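Local coordinates for protein geranyltranstransferase (Methylococcus capsulatus, PDB 3TS7) that probably makes farnesyl diphosphate, as a magnesium-dependent prenyltransferase of the FPP/GGPP synthase family, at residues D212-Y217 / E278-F283. Sequence-based numbering, arbitrary orientation.
Sequences DRLDHY and ESLAGF
Arg213 reaches along the last turn of helix 262-279, and its NH2 gives Ser279 O a weak but nearly straight hydrogen bond (3.3 Å, 171°); Glu278 O also lies near the guanidinium edge. A long chain with a polar end suits this place: extended from CG to NE, it lays its methylenes beside the same oxygen, Arg213 CB 3.3 Å from Ser279 O, while Gly282 N lies over one guanidinium face. NE turns instead to Glu209 in a salt bridge. Cut back to alanine, this position is likely to leave the Ser279 carbonyl without that donor and Glu209 without its cationic mate.

A small residue suits position 279, since the backbones come closest there: the CA atoms of Arg213 and Ser279 are 5.1 Å apart, and Ser279 CB lies 3.3 Å from Arg213 O. Ser279 OG hydrogen-bonds to Ala275 O and also sits at the edge of the His216 ring, 3.3 Å from His216 CD2.

Deeper in, branched leucines fit between two rings. Leu280 spreads both methyls against Tyr217, Leu280 CD1 lying 3.7 Å from Tyr217 CD1, and crosses Leu214 at about a right angle; Leu214 CD1 meets Phe283 CZ at 3.8 Å. Tyr217 OH hydrogen-bonds to Leu290 O.

This helix packing, within the family's all-helical fold, joins helix 208-237 to the end of helix 262-279 and the residues after it; helix 288-298 packs on Leu214, Tyr217 and Leu280, while helix 53-65 touches Leu214 and Phe283.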
ATOM      1  N   ASP B 212      23.461  -4.651 -10.144  1.00 29.62           N
ATOM      2  CA  ASP B 212      23.081  -4.526 -11.576  1.00 33.86           C
ATOM      3  C   ASP B 212      22.967  -5.870 -12.257  1.00 28.64           C
ATOM      4  O   ASP B 212      22.020  -6.107 -12.997  1.00 31.16           O
ATOM      5  CB  ASP B 212      24.079  -3.651 -12.355  1.00 33.08           C
ATOM      6  CG  ASP B 212      24.174  -2.229 -11.812  1.00 52.28           C
ATOM      7  OD1 ASP B 212      25.082  -1.493 -12.250  1.00 59.81           O
ATOM      8  OD2 ASP B 212      23.359  -1.844 -10.941  1.00 49.32           O
ATOM      9  N   ARG B 213      23.929  -6.767 -12.006  1.00 32.97           N
ATOM     10  CA  ARG B 213      23.870  -8.106 -12.618  1.00 31.13           C
ATOM     11  C   ARG B 213      22.681  -8.904 -12.137  1.00 28.95           C
ATOM     12  O   ARG B 213      21.999  -9.566 -12.918  1.00 29.71           O
ATOM     13  CB  ARG B 213      25.144  -8.909 -12.339  1.00 33.42           C
ATOM     14  CG  ARG B 213      26.368  -8.438 -13.088  1.00 33.98           C
ATOM     15  CD  ARG B 213      27.570  -9.336 -12.726  1.00 56.80           C
ATOM     16  NE  ARG B 213      28.739  -9.021 -13.541  1.00 64.44           N
ATOM     17  CZ  ARG B 213      29.058  -9.634 -14.679  1.00 65.35           C
ATOM     18  NH1 ARG B 213      30.144  -9.261 -15.347  1.00 64.62           N
ATOM     19  NH2 ARG B 213      28.298 -10.618 -15.152  1.00 48.31           N
ATOM     20  N   LEU B 214      22.420  -8.842 -10.841  1.00 27.68           N
ATOM     21  CA  LEU B 214      21.340  -9.630 -10.285  1.00 26.62           C
ATOM     22  C   LEU B 214      19.988  -9.040 -10.675  1.00 24.41           C
ATOM     23  O   LEU B 214      19.020  -9.783 -10.867  1.00 31.95           O
ATOM     24  CB  LEU B 214      21.475  -9.741  -8.759  1.00 31.87           C
ATOM     25  CG  LEU B 214      22.569 -10.703  -8.285  1.00 33.94           C
ATOM     26  CD1 LEU B 214      22.956 -10.417  -6.825  1.00 45.79           C
ATOM     27  CD2 LEU B 214      22.104 -12.129  -8.455  1.00 36.62           C
ATOM     28  N   ASP B 215      19.925  -7.724 -10.742  1.00 27.29           N
ATOM     29  CA  ASP B 215      18.765  -7.044 -11.356  1.00 29.80           C
ATOM     30  C   ASP B 215      18.525  -7.467 -12.814  1.00 28.56           C
ATOM     31  O   ASP B 215      17.384  -7.789 -13.195  1.00 38.26           O
ATOM     32  CB  ASP B 215      18.907  -5.528 -11.280  1.00 30.63           C
ATOM     33  CG  ASP B 215      17.675  -4.827 -11.817  1.00 35.96           C
ATOM     34  OD1 ASP B 215      16.568  -5.019 -11.253  1.00 30.55           O
ATOM     35  OD2 ASP B 215      17.805  -4.130 -12.823  1.00 35.66           O
ATOM     36  N   HIS B 216      19.591  -7.498 -13.620  1.00 30.68           N
ATOM     37  CA  HIS B 216      19.466  -8.026 -15.008  1.00 27.96           C
ATOM     38  C   HIS B 216      19.033  -9.479 -15.054  1.00 26.69           C
ATOM     39  O   HIS B 216      18.191  -9.845 -15.880  1.00 32.67           O
ATOM     40  CB  HIS B 216      20.743  -7.792 -15.840  1.00 33.09           C
ATOM     41  CG  HIS B 216      20.493  -7.821 -17.318  1.00 51.57           C
ATOM     42  ND1 HIS B 216      19.692  -6.895 -17.954  1.00 62.79           N
ATOM     43  CD2 HIS B 216      20.907  -8.680 -18.281  1.00 51.17           C
ATOM     44  CE1 HIS B 216      19.630  -7.177 -19.244  1.00 55.96           C
ATOM     45  NE2 HIS B 216      20.362  -8.252 -19.469  1.00 47.93           N
ATOM     46  N   TYR B 217      19.559 -10.313 -14.145  1.00 29.02           N
ATOM     47  CA  TYR B 217      19.073 -11.692 -13.990  1.00 27.92           C
ATOM     48  C   TYR B 217      17.564 -11.692 -13.721  1.00 31.68           C
ATOM     49  O   TYR B 217      16.792 -12.471 -14.325  1.00 31.89           O
ATOM     50  CB  TYR B 217      19.838 -12.406 -12.842  1.00 25.70           C
ATOM     51  CG  TYR B 217      19.221 -13.685 -12.361  1.00 33.44           C
ATOM     52  CD1 TYR B 217      19.539 -14.910 -12.963  1.00 33.57           C
ATOM     53  CD2 TYR B 217      18.316 -13.690 -11.305  1.00 29.81           C
ATOM     54  CE1 TYR B 217      18.964 -16.086 -12.524  1.00 29.50           C
ATOM     55  CE2 TYR B 217      17.743 -14.860 -10.859  1.00 38.94           C
ATOM     56  CZ  TYR B 217      18.076 -16.057 -11.460  1.00 37.90           C
ATOM     57  OH  TYR B 217      17.491 -17.222 -11.020  1.00 34.64           O
ATOM     58  N   GLU B 278      24.018 -15.464 -18.197  1.00 32.18           N
ATOM     59  CA  GLU B 278      25.223 -14.658 -18.416  1.00 31.09           C
ATOM     60  C   GLU B 278      25.404 -13.524 -17.392  1.00 37.19           C
ATOM     61  O   GLU B 278      26.531 -13.144 -17.102  1.00 31.63           O
ATOM     62  CB  GLU B 278      25.248 -14.073 -19.822  1.00 36.24           C
ATOM     63  CG  GLU B 278      26.619 -13.513 -20.258  1.00 44.59           C
ATOM     64  CD  GLU B 278      27.790 -14.532 -20.162  1.00 54.84           C
ATOM     65  OE1 GLU B 278      28.935 -14.086 -19.966  1.00 61.56           O
ATOM     66  OE2 GLU B 278      27.592 -15.766 -20.290  1.00 53.15           O
ATOM     67  N   SER B 279      24.288 -12.989 -16.878  1.00 31.71           N
ATOM     68  CA  SER B 279      24.280 -12.038 -15.766  1.00 34.10           C
ATOM     69  C   SER B 279      24.998 -12.595 -14.529  1.00 31.41           C
ATOM     70  O   SER B 279      25.554 -11.849 -13.745  1.00 37.85           O
ATOM     71  CB  SER B 279      22.822 -11.704 -15.343  1.00 28.67           C
ATOM     72  OG  SER B 279      22.080 -11.134 -16.412  1.00 42.21           O
ATOM     73  N   LEU B 280      24.936 -13.902 -14.344  1.00 29.81           N
ATOM     74  CA  LEU B 280      25.558 -14.555 -13.198  1.00 32.53           C
ATOM     75  C   LEU B 280      27.066 -14.867 -13.340  1.00 36.18           C
ATOM     76  O   LEU B 280      27.662 -15.456 -12.434  1.00 39.46           O
ATOM     77  CB  LEU B 280      24.770 -15.819 -12.859  1.00 30.49           C
ATOM     78  CG  LEU B 280      23.268 -15.628 -12.603  1.00 29.41           C
ATOM     79  CD1 LEU B 280      22.597 -16.972 -12.473  1.00 28.81           C
ATOM     80  CD2 LEU B 280      22.992 -14.740 -11.371  1.00 28.47           C
ATOM     81  N   ALA B 281      27.682 -14.448 -14.445  1.00 35.57           N
ATOM     82  CA  ALA B 281      29.134 -14.652 -14.676  1.00 38.46           C
ATOM     83  C   ALA B 281      30.039 -14.034 -13.596  1.00 42.92           C
ATOM     84  O   ALA B 281      31.211 -14.410 -13.450  1.00 39.31           O
ATOM     85  CB  ALA B 281      29.532 -14.109 -16.075  1.00 41.18           C
ATOM     86  N   GLY B 282      29.504 -13.096 -12.822  1.00 33.65           N
ATOM     87  CA  GLY B 282      30.271 -12.494 -11.734  1.00 29.32           C
ATOM     88  C   GLY B 282      30.249 -13.333 -10.465  1.00 31.37           C
ATOM     89  O   GLY B 282      30.844 -12.963  -9.452  1.00 38.28           O
ATOM     90  N   PHE B 283      29.572 -14.467 -10.518  1.00 33.20           N
ATOM     91  CA  PHE B 283      29.487 -15.365  -9.377  1.00 33.56           C
ATOM     92  C   PHE B 283      29.975 -16.760  -9.732  1.00 37.95           C
ATOM     93  O   PHE B 283      29.895 -17.173 -10.886  1.00 38.30           O
ATOM     94  CB  PHE B 283      28.046 -15.445  -8.899  1.00 31.82           C
ATOM     95  CG  PHE B 283      27.474 -14.113  -8.488  1.00 30.79           C
ATOM     96  CD1 PHE B 283      26.769 -13.327  -9.405  1.00 39.14           C
ATOM     97  CD2 PHE B 283      27.660 -13.639  -7.195  1.00 38.52           C
ATOM     98  CE1 PHE B 283      26.255 -12.070  -9.025  1.00 40.17           C
ATOM     99  CE2 PHE B 283      27.143 -12.402  -6.806  1.00 41.47           C
ATOM    100  CZ  PHE B 283      26.449 -11.617  -7.713  1.00 35.19           C
TER